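Local coordinates for 2-oxoglutarate-dependent dioxygenase tropC (Talaromyces stipitatus, PDB 6XJJ), which acts as an iron- and 2-oxoglutarate-dependent dioxygenase in the fungal biosynthesis of tropolones, at residues S58-V63 and I200-G205; E64-A69 and G74-V79; G93-F98 and M222-Y227. All blocks are in the same frame, centred on the assembly; numbering follows the deposited sequence.

Interaction 1 of 3, residues S58-V63 and I200-G205; sequences SKNKVV and IHKAFG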
loop_
_atom_site.group_PDB
_atom_site.type_symbol
_atom_site.label_atom_id
_atom_site.label_comp_id
_atom_site.label_asym_id
_atom_site.label_seq_id
_atom_site.Cartn_x
_atom_site.Cartn_y
_atom_site.Cartn_z
ATOM N N SER A 58 15.724 -12.660 19.227
ATOM C CA SER A 58 14.996 -12.903 17.986
ATOM C C SER A 58 14.200 -11.674 17.575
ATOM O O SER A 58 14.103 -11.349 16.386
ATOM C CB SER A 58 14.056 -14.101 18.158
ATOM O OG SER A 58 14.782 -15.273 18.481
ATOM N N LYS A 59 13.614 -10.989 18.552
ATOM C CA LYS A 59 12.786 -9.826 18.270
ATOM C C LYS A 59 13.632 -8.646 17.806
ATOM O O LYS A 59 13.259 -7.942 16.857
ATOM C CB LYS A 59 11.989 -9.471 19.523
ATOM C CG LYS A 59 10.932 -10.504 19.879
ATOM C CD LYS A 59 10.274 -10.191 21.211
ATOM C CE LYS A 59 9.144 -11.154 21.513
ATOM N NZ LYS A 59 8.027 -10.975 20.553
ATOM N N ASN A 60 14.776 -8.419 18.459
ATOM C CA ASN A 60 15.692 -7.379 18.007
ATOM C C ASN A 60 16.163 -7.645 16.584
ATOM O O ASN A 60 16.268 -6.718 15.774
ATOM C CB ASN A 60 16.895 -7.287 18.941
ATOM C CG ASN A 60 17.723 -6.042 18.693
ATOM O OD1 ASN A 60 17.179 -4.965 18.438
ATOM N ND2 ASN A 60 19.044 -6.198 18.688
ATOM N N LYS A 61 16.470 -8.905 16.266
ATOM C CA LYS A 61 16.892 -9.234 14.910
ATOM C C LYS A 61 15.862 -8.779 13.883
ATOM O O LYS A 61 16.228 -8.374 12.773
ATOM C CB LYS A 61 17.149 -10.737 14.793
ATOM C CG LYS A 61 17.660 -11.169 13.434
ATOM C CD LYS A 61 18.019 -12.643 13.388
ATOM C CE LYS A 61 18.459 -13.044 11.987
ATOM N NZ LYS A 61 18.882 -14.470 11.896
ATOM N N VAL A 62 14.575 -8.818 14.238
ATOM C CA VAL A 62 13.543 -8.310 13.338
ATOM C C VAL A 62 13.666 -6.797 13.190
ATOM O O VAL A 62 13.596 -6.260 12.079
ATOM C CB VAL A 62 12.147 -8.731 13.840
ATOM C CG1 VAL A 62 11.049 -8.074 13.022
ATOM C CG2 VAL A 62 11.994 -10.240 13.756
ATOM N N VAL A 63 13.870 -6.086 14.302
ATOM C CA VAL A 63 14.039 -4.635 14.248
ATOM C C VAL A 63 15.250 -4.269 13.396
ATOM O O VAL A 63 15.209 -3.314 12.610
ATOM C CB VAL A 63 14.158 -4.069 15.676
ATOM C CG1 VAL A 63 14.456 -2.576 15.655
ATOM C CG2 VAL A 63 12.890 -4.333 16.431
ATOM N N ILE A 200 13.707 3.409 15.515
ATOM C CA ILE A 200 14.015 4.792 15.870
ATOM C C ILE A 200 14.643 4.855 17.259
ATOM O O ILE A 200 15.661 5.527 17.467
ATOM C CB ILE A 200 12.749 5.663 15.775
ATOM C CG1 ILE A 200 12.242 5.718 14.328
ATOM C CG2 ILE A 200 12.998 7.054 16.319
ATOM C CD1 ILE A 200 13.229 6.310 13.334
ATOM N N HIS A 201 14.037 4.169 18.234
ATOM C CA HIS A 201 14.629 4.081 19.566
ATOM C C HIS A 201 16.097 3.685 19.496
ATOM O O HIS A 201 16.954 4.320 20.121
ATOM C CB HIS A 201 13.861 3.070 20.417
ATOM C CG HIS A 201 14.516 2.788 21.731
ATOM N ND1 HIS A 201 14.576 3.719 22.744
ATOM C CD2 HIS A 201 15.206 1.707 22.172
ATOM C CE1 HIS A 201 15.238 3.212 23.768
ATOM N NE2 HIS A 201 15.637 1.995 23.444
ATOM N N LYS A 202 16.403 2.621 18.748
ATOM C CA LYS A 202 17.781 2.151 18.661
ATOM C C LYS A 202 18.666 3.167 17.957
ATOM O O LYS A 202 19.832 3.343 18.328
ATOM C CB LYS A 202 17.835 0.807 17.936
ATOM C CG LYS A 202 17.292 -0.357 18.743
ATOM C CD LYS A 202 17.403 -1.670 17.985
ATOM C CE LYS A 202 18.834 -2.143 17.845
ATOM N NZ LYS A 202 19.486 -2.463 19.137
ATOM N N ALA A 203 18.131 3.854 16.946
ATOM C CA ALA A 203 18.947 4.775 16.163
ATOM C C ALA A 203 19.220 6.065 16.923
ATOM O O ALA A 203 20.376 6.482 17.049
ATOM C CB ALA A 203 18.275 5.089 14.824
ATOM N N PHE A 204 18.176 6.703 17.454
ATOM C CA PHE A 204 18.302 8.058 17.965
ATOM C C PHE A 204 17.868 8.202 19.417
ATOM O O PHE A 204 17.923 9.316 19.951
ATOM C CB PHE A 204 17.492 9.031 17.100
ATOM C CG PHE A 204 17.754 8.894 15.626
ATOM C CD1 PHE A 204 18.978 9.243 15.083
ATOM C CD2 PHE A 204 16.750 8.462 14.775
ATOM C CE1 PHE A 204 19.209 9.118 13.721
ATOM C CE2 PHE A 204 16.973 8.347 13.415
ATOM C CZ PHE A 204 18.200 8.673 12.888
ATOM N N GLY A 205 17.419 7.125 20.061
ATOM C CA GLY A 205 17.169 7.141 21.488
ATOM C C GLY A 205 15.798 7.605 21.925
ATOM O O GLY A 205 15.593 7.823 23.127
#

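Interaction 2 of 3, residues E64-A69 and G74-V79; sequences EEVRSA and GFFNLV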
loop_
_atom_site.group_PDB
_atom_site.type_symbol
_atom_site.label_atom_id
_atom_site.label_comp_id
_atom_site.label_asym_id
_atom_site.label_seq_id
_atom_site.Cartn_x
_atom_site.Cartn_y
_atom_site.Cartn_z
ATOM N N GLU A 64 16.352 -5.010 13.547
ATOM C CA GLU A 64 17.546 -4.753 12.741
ATOM C C GLU A 64 17.265 -4.896 11.249
ATOM O O GLU A 64 17.578 -3.997 10.461
ATOM C CB GLU A 64 18.674 -5.697 13.154
ATOM C CG GLU A 64 19.310 -5.404 14.504
ATOM C CD GLU A 64 19.944 -4.029 14.570
ATOM O OE1 GLU A 64 20.437 -3.538 13.531
ATOM O OE2 GLU A 64 20.002 -3.452 15.669
ATOM N N GLU A 65 16.693 -6.029 10.839
ATOM C CA GLU A 65 16.455 -6.263 9.418
ATOM C C GLU A 65 15.506 -5.223 8.826
ATOM O O GLU A 65 15.690 -4.791 7.681
ATOM C CB GLU A 65 15.925 -7.685 9.217
ATOM C CG GLU A 65 16.978 -8.755 9.478
ATOM C CD GLU A 65 16.412 -10.159 9.436
ATOM O OE1 GLU A 65 15.176 -10.307 9.328
ATOM O OE2 GLU A 65 17.197 -11.123 9.531
ATOM N N VAL A 66 14.501 -4.790 9.592
ATOM C CA VAL A 66 13.534 -3.820 9.077
ATOM C C VAL A 66 14.167 -2.439 8.950
ATOM O O VAL A 66 14.233 -1.870 7.854
ATOM C CB VAL A 66 12.284 -3.780 9.974
ATOM C CG1 VAL A 66 11.331 -2.681 9.521
ATOM C CG2 VAL A 66 11.584 -5.129 9.954
ATOM N N ARG A 67 14.619 -1.871 10.078
ATOM C CA ARG A 67 15.233 -0.545 10.061
ATOM C C ARG A 67 16.249 -0.448 8.932
ATOM O O ARG A 67 16.383 0.600 8.289
ATOM C CB ARG A 67 15.933 -0.262 11.401
ATOM C CG ARG A 67 17.282 -0.964 11.481
ATOM C CD ARG A 67 18.015 -0.999 12.821
ATOM N NE ARG A 67 18.339 0.303 13.389
ATOM C CZ ARG A 67 19.216 0.480 14.374
ATOM N NH1 ARG A 67 19.910 -0.548 14.837
ATOM N NH2 ARG A 67 19.450 1.691 14.856
ATOM N N SER A 68 16.951 -1.552 8.662
ATOM C CA SER A 68 18.046 -1.575 7.705
ATOM C C SER A 68 17.538 -1.593 6.266
ATOM O O SER A 68 18.053 -0.862 5.416
ATOM C CB SER A 68 18.934 -2.789 7.989
ATOM O OG SER A 68 19.978 -2.911 7.044
ATOM N N ALA A 69 16.530 -2.413 5.970
ATOM C CA ALA A 69 15.954 -2.403 4.631
ATOM C C ALA A 69 15.302 -1.059 4.332
ATOM O O ALA A 69 15.396 -0.548 3.209
ATOM C CB ALA A 69 14.935 -3.532 4.481
ATOM N N GLY A 74 14.333 1.510 1.249
ATOM C CA GLY A 74 12.965 1.959 1.397
ATOM C C GLY A 74 11.924 0.903 1.104
ATOM O O GLY A 74 10.732 1.185 1.236
ATOM N N PHE A 75 12.334 -0.296 0.681
ATOM C CA PHE A 75 11.426 -1.417 0.507
ATOM C C PHE A 75 11.970 -2.647 1.215
ATOM O O PHE A 75 13.183 -2.806 1.374
ATOM C CB PHE A 75 11.188 -1.884 -0.941
ATOM C CG PHE A 75 10.349 -0.976 -1.803
ATOM C CD1 PHE A 75 10.312 0.400 -1.652
ATOM C CD2 PHE A 75 9.428 -1.570 -2.660
ATOM C CE1 PHE A 75 9.484 1.179 -2.475
ATOM C CE2 PHE A 75 8.589 -0.818 -3.440
ATOM C CZ PHE A 75 8.608 0.558 -3.347
ATOM N N PHE A 76 11.046 -3.523 1.613
ATOM C CA PHE A 76 11.318 -4.943 1.783
ATOM C C PHE A 76 10.072 -5.765 1.478
ATOM O O PHE A 76 8.956 -5.247 1.386
ATOM C CB PHE A 76 11.765 -5.413 3.181
ATOM C CG PHE A 76 11.041 -4.792 4.360
ATOM C CD1 PHE A 76 10.228 -3.676 4.263
ATOM C CD2 PHE A 76 10.869 -5.592 5.487
ATOM C CE1 PHE A 76 9.541 -3.198 5.364
ATOM C CE2 PHE A 76 10.131 -5.149 6.570
ATOM C CZ PHE A 76 9.452 -3.959 6.491
ATOM N N ASN A 77 10.292 -7.076 1.330
ATOM C CA ASN A 77 9.247 -8.087 1.443
ATOM C C ASN A 77 9.109 -8.553 2.885
ATOM O O ASN A 77 10.106 -8.794 3.574
ATOM C CB ASN A 77 9.551 -9.294 0.555
ATOM C CG ASN A 77 9.225 -9.051 -0.898
ATOM O OD1 ASN A 77 8.065 -9.120 -1.307
ATOM N ND2 ASN A 77 10.246 -8.772 -1.692
ATOM N N LEU A 78 7.861 -8.705 3.322
ATOM C CA LEU A 78 7.533 -9.065 4.694
ATOM C C LEU A 78 6.859 -10.428 4.714
ATOM O O LEU A 78 5.883 -10.646 3.990
ATOM C CB LEU A 78 6.606 -8.021 5.319
ATOM C CG LEU A 78 6.275 -8.156 6.810
ATOM C CD1 LEU A 78 5.965 -6.787 7.389
ATOM C CD2 LEU A 78 5.108 -9.097 7.059
ATOM N N VAL A 79 7.371 -11.330 5.552
ATOM C CA VAL A 79 6.733 -12.614 5.815
ATOM C C VAL A 79 6.658 -12.818 7.323
ATOM O O VAL A 79 7.202 -12.040 8.110
ATOM C CB VAL A 79 7.471 -13.797 5.150
ATOM C CG1 VAL A 79 7.436 -13.658 3.637
ATOM C CG2 VAL A 79 8.905 -13.903 5.666
#

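Interaction 3 of 3, residues G93-F98 and M222-Y227; sequences GCTKKF and MRLLHY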
loop_
_atom_site.group_PDB
_atom_site.type_symbol
_atom_site.label_atom_id
_atom_site.label_comp_id
_atom_site.label_asym_id
_atom_site.label_seq_id
_atom_site.Cartn_x
_atom_site.Cartn_y
_atom_site.Cartn_z
ATOM N N GLY A 93 -10.125 -12.718 -5.336
ATOM C CA GLY A 93 -11.453 -13.037 -5.827
ATOM C C GLY A 93 -12.317 -11.798 -5.951
ATOM O O GLY A 93 -12.925 -11.551 -6.994
ATOM N N CYS A 94 -12.362 -10.990 -4.887
ATOM C CA CYS A 94 -13.145 -9.759 -4.925
ATOM C C CYS A 94 -12.671 -8.838 -6.038
ATOM O O CYS A 94 -13.485 -8.235 -6.746
ATOM C CB CYS A 94 -13.071 -9.036 -3.581
ATOM S SG CYS A 94 -13.865 -9.921 -2.267
ATOM N N THR A 95 -11.356 -8.718 -6.206
ATOM C CA THR A 95 -10.817 -7.752 -7.153
ATOM C C THR A 95 -11.181 -8.127 -8.583
ATOM O O THR A 95 -11.555 -7.263 -9.381
ATOM C CB THR A 95 -9.306 -7.670 -6.976
ATOM O OG1 THR A 95 -9.012 -7.388 -5.604
ATOM C CG2 THR A 95 -8.744 -6.562 -7.823
ATOM N N LYS A 96 -11.092 -9.415 -8.915
ATOM C CA LYS A 96 -11.470 -9.872 -10.248
ATOM C C LYS A 96 -12.964 -9.706 -10.501
ATOM O O LYS A 96 -13.362 -9.220 -11.564
ATOM C CB LYS A 96 -11.026 -11.322 -10.423
ATOM C CG LYS A 96 -11.467 -11.996 -11.709
ATOM C CD LYS A 96 -10.768 -13.337 -11.871
ATOM C CE LYS A 96 -11.505 -14.270 -12.819
ATOM N NZ LYS A 96 -11.751 -13.698 -14.166
ATOM N N LYS A 97 -13.808 -10.090 -9.544
ATOM C CA LYS A 97 -15.240 -9.857 -9.698
ATOM C C LYS A 97 -15.548 -8.392 -9.961
ATOM O O LYS A 97 -16.393 -8.074 -10.805
ATOM C CB LYS A 97 -16.003 -10.354 -8.468
ATOM C CG LYS A 97 -16.282 -11.850 -8.500
ATOM C CD LYS A 97 -16.856 -12.382 -7.197
ATOM C CE LYS A 97 -17.235 -13.847 -7.347
ATOM N NZ LYS A 97 -17.701 -14.464 -6.079
ATOM N N PHE A 98 -14.876 -7.477 -9.264
ATOM C CA PHE A 98 -15.209 -6.069 -9.442
ATOM C C PHE A 98 -14.810 -5.575 -10.828
ATOM O O PHE A 98 -15.625 -4.993 -11.550
ATOM C CB PHE A 98 -14.544 -5.211 -8.372
ATOM C CG PHE A 98 -14.787 -3.752 -8.565
ATOM C CD1 PHE A 98 -15.976 -3.179 -8.152
ATOM C CD2 PHE A 98 -13.848 -2.959 -9.194
ATOM C CE1 PHE A 98 -16.215 -1.836 -8.343
ATOM C CE2 PHE A 98 -14.081 -1.616 -9.387
ATOM C CZ PHE A 98 -15.270 -1.053 -8.962
ATOM N N MET A 222 -7.095 2.080 0.836
ATOM C CA MET A 222 -6.678 0.890 0.114
ATOM C C MET A 222 -7.147 1.039 -1.320
ATOM O O MET A 222 -8.170 1.675 -1.575
ATOM C CB MET A 222 -7.297 -0.359 0.712
ATOM C CG MET A 222 -6.760 -1.703 0.148
ATOM S SD MET A 222 -7.661 -3.150 0.677
ATOM C CE MET A 222 -7.307 -3.119 2.383
ATOM N N ARG A 223 -6.404 0.438 -2.252
ATOM C CA ARG A 223 -6.799 0.435 -3.656
ATOM C C ARG A 223 -6.748 -0.982 -4.204
ATOM O O ARG A 223 -5.775 -1.709 -3.979
ATOM C CB ARG A 223 -5.913 1.357 -4.506
ATOM C CG ARG A 223 -5.991 2.803 -4.060
ATOM C CD ARG A 223 -5.518 3.795 -5.104
ATOM N NE ARG A 223 -5.583 5.164 -4.596
ATOM C CZ ARG A 223 -5.436 6.245 -5.349
ATOM N NH1 ARG A 223 -5.269 6.123 -6.656
ATOM N NH2 ARG A 223 -5.512 7.451 -4.804
ATOM N N LEU A 224 -7.805 -1.366 -4.914
ATOM C CA LEU A 224 -7.807 -2.580 -5.715
ATOM C C LEU A 224 -7.363 -2.197 -7.120
ATOM O O LEU A 224 -7.907 -1.258 -7.710
ATOM C CB LEU A 224 -9.195 -3.223 -5.750
ATOM C CG LEU A 224 -9.850 -3.548 -4.403
ATOM C CD1 LEU A 224 -11.215 -4.198 -4.628
ATOM C CD2 LEU A 224 -8.963 -4.409 -3.509
ATOM N N LEU A 225 -6.377 -2.914 -7.647
ATOM C CA LEU A 225 -5.661 -2.492 -8.842
ATOM C C LEU A 225 -5.780 -3.544 -9.935
ATOM O O LEU A 225 -5.667 -4.748 -9.670
ATOM C CB LEU A 225 -4.187 -2.240 -8.513
ATOM C CG LEU A 225 -3.937 -1.073 -7.550
ATOM C CD1 LEU A 225 -2.532 -1.104 -6.967
ATOM C CD2 LEU A 225 -4.148 0.234 -8.277
ATOM N N HIS A 226 -6.019 -3.073 -11.160
ATOM C CA HIS A 226 -6.076 -3.915 -12.349
ATOM C C HIS A 226 -5.177 -3.334 -13.429
ATOM O O HIS A 226 -5.273 -2.146 -13.750
ATOM C CB HIS A 226 -7.500 -4.031 -12.892
ATOM C CG HIS A 226 -7.587 -4.838 -14.146
ATOM N ND1 HIS A 226 -8.590 -4.669 -15.076
ATOM C CD2 HIS A 226 -6.799 -5.832 -14.617
ATOM C CE1 HIS A 226 -8.406 -5.513 -16.075
ATOM N NE2 HIS A 226 -7.324 -6.227 -15.821
ATOM N N TYR A 227 -4.327 -4.180 -14.007
ATOM C CA TYR A 227 -3.415 -3.800 -15.088
ATOM C C TYR A 227 -3.746 -4.668 -16.298
ATOM O O TYR A 227 -3.377 -5.845 -16.337
ATOM C CB TYR A 227 -1.963 -4.007 -14.673
ATOM C CG TYR A 227 -1.525 -3.220 -13.463
ATOM C CD1 TYR A 227 -1.572 -1.836 -13.442
ATOM C CD2 TYR A 227 -1.113 -3.879 -12.313
ATOM C CE1 TYR A 227 -1.173 -1.126 -12.319
ATOM C CE2 TYR A 227 -0.719 -3.185 -11.189
ATOM C CZ TYR A 227 -0.753 -1.810 -11.193
ATOM O OH TYR A 227 -0.362 -1.127 -10.061
#

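Interaction 1 of 3, residues S58-V63 and I200-G205
N60 holds CG anti to the backbone N (chi1 -168°), and K202 bends at chi3 (70°) and chi4 (64°), which brings the two side chains together between helices 56-72 and 171-204. The N60 torsion carries the amide out across the gap from helix 56-72. In K202, CG lies beside the backbone N, anti to the carbonyl carbon. The chain then runs straight at chi2 before its two bends. The bends bring CD and CE up to the N60 amide oxygen. N60 OD1 lies 3.3 Å from K202 CE and also 3.3 Å from K202 CD. The ammonium is a little further off, with K202 NZ 3.5 Å from N60 OD1. One turn further along the first helix, V63 gives the apolar part of the contact. Its CG1 methyl is 3.9 Å from K202 CD. V63 is buried, whereas N60 and K202 are partly exposed.

The contact joins helix 56-72 to the C-terminal end of helix 171-204. That helix stops at F204, and G205 turns off with positive phi. The contact lies away from the iron site. Only 115 Å² is buried between the two segments. The contact is therefore a slight one, mostly van der Waals, in which the K202 methylenes meet V63 CG1 and N60 OD1.

Interaction 2 of 3, residues E64-A69 and G74-V79
A69 and F76 carry this contact, with V66 third. It belongs to a helix-turn-strand unit at one side of the major sheet of the double-stranded beta-helix (jelly-roll) fold of this oxygenase family. Helix 56-72 ends, the chain turns at G74, and strand 75-79 runs back alongside the helix. The axes of helix 64-69 and strand 75-79 approach to 8.3 Å at 146°, so the pair is roughly antiparallel.

A69 sits nearest the turn and points at the strand. Its CB is 3.9 Å from F76 CB and 4.1 Å from F76 CG. The same methyl lies 3.6 Å from the backbone F75 O. F76 has CG between its backbone N and its carbonyl carbon (chi1 41°). This tilts the ring back toward V66, one turn before A69. V66 meets the outer part of the ring with both methyls. V66 CG2 is 3.7 Å from F76 CE2, and V66 CG1 is 3.8 Å from F76 CZ. Both methyls come to that end of the ring from the same side of its plane. V44 of strand 43-45 touches both V66 and F76, and I283 of strand 281-285 also packs on F76.

F75 points the other way. Its ring meets the iron ligand H302 edge-to-face. The unit thus has a helix on one side of the strand and the metal site on the other. At the turn, G74 N gives a weak hydrogen bond to A69 O, 3.0 Å long and bent to 125° at the hydrogen.

Interaction 3 of 3, residues G93-F98 and M222-Y227
T95 of helix 85-99 and L224 of strand 222-227 face each other and cross at an angle. Both point their CB toward the opposite segment. Their CA atoms form the nearest backbone pair, 6.2 Å from T95 CA to L224 CA. The two branches of T95 meet different parts of the leucine. The hydroxyl branch approaches the isobutyl end, with T95 OG1 3.6 Å from L224 CD2 and 4.0 Å from L224 CD1. The methyl branch lies over the root of the side chain, with T95 CG2 4.0 Å from L224 CB. The same methyl is 4.0 Å from L225 O, so it also rests against the strand backbone.

The T95 torsion explains this split. OG1 lies beside the backbone N and anti to the carbonyl carbon (chi1 -54°), and CG2 is anti to the backbone N. This rotamer lets OG1 hydrogen-bond I91 O in the preceding helical turn. The buried hydroxyl is therefore satisfied within its own helix, and its contact with L224 is van der Waals. L224 has CG anti to its carbonyl carbon (chi1 -55°), which turns the isobutyl end toward the hydroxyl.

The contact packs a helix of the N-terminal region on the major sheet of the jelly roll. L225 points away from the helix; its side chain comes within about 7 Å of the bound iron. Strand 222-227 lies between strands 139-144 and 311-318. L224 also touches F142 of strand 139-144. F98, one turn after T95, packs its ring on F142 and on F174 of helix 171-204. C94 touches P177 of that same long helix, so helix 85-99 sits against both the sheet and helix 171-204.

Interactions 1 and 2 are neighbours, with centres 12 Å apart. Both use helix 56-72, first on its side facing helix 171-204 and then on its side facing the sheet. They touch where R67 NH2 lies 3.3 Å from A203 N. Interaction 3 is on the opposite side of the chain's centre, 36 Å from interaction 1 and 26 Å from interaction 2 between centres. Interactions 2 and 3 reach the same mixed sheet through strands 75-79 and 222-227. These two approach the iron bound by H243, D245 and H302. The F75 side chain is about 6 Å from the metal and that of L225 about 7 Å. Interaction 1 lies away from it.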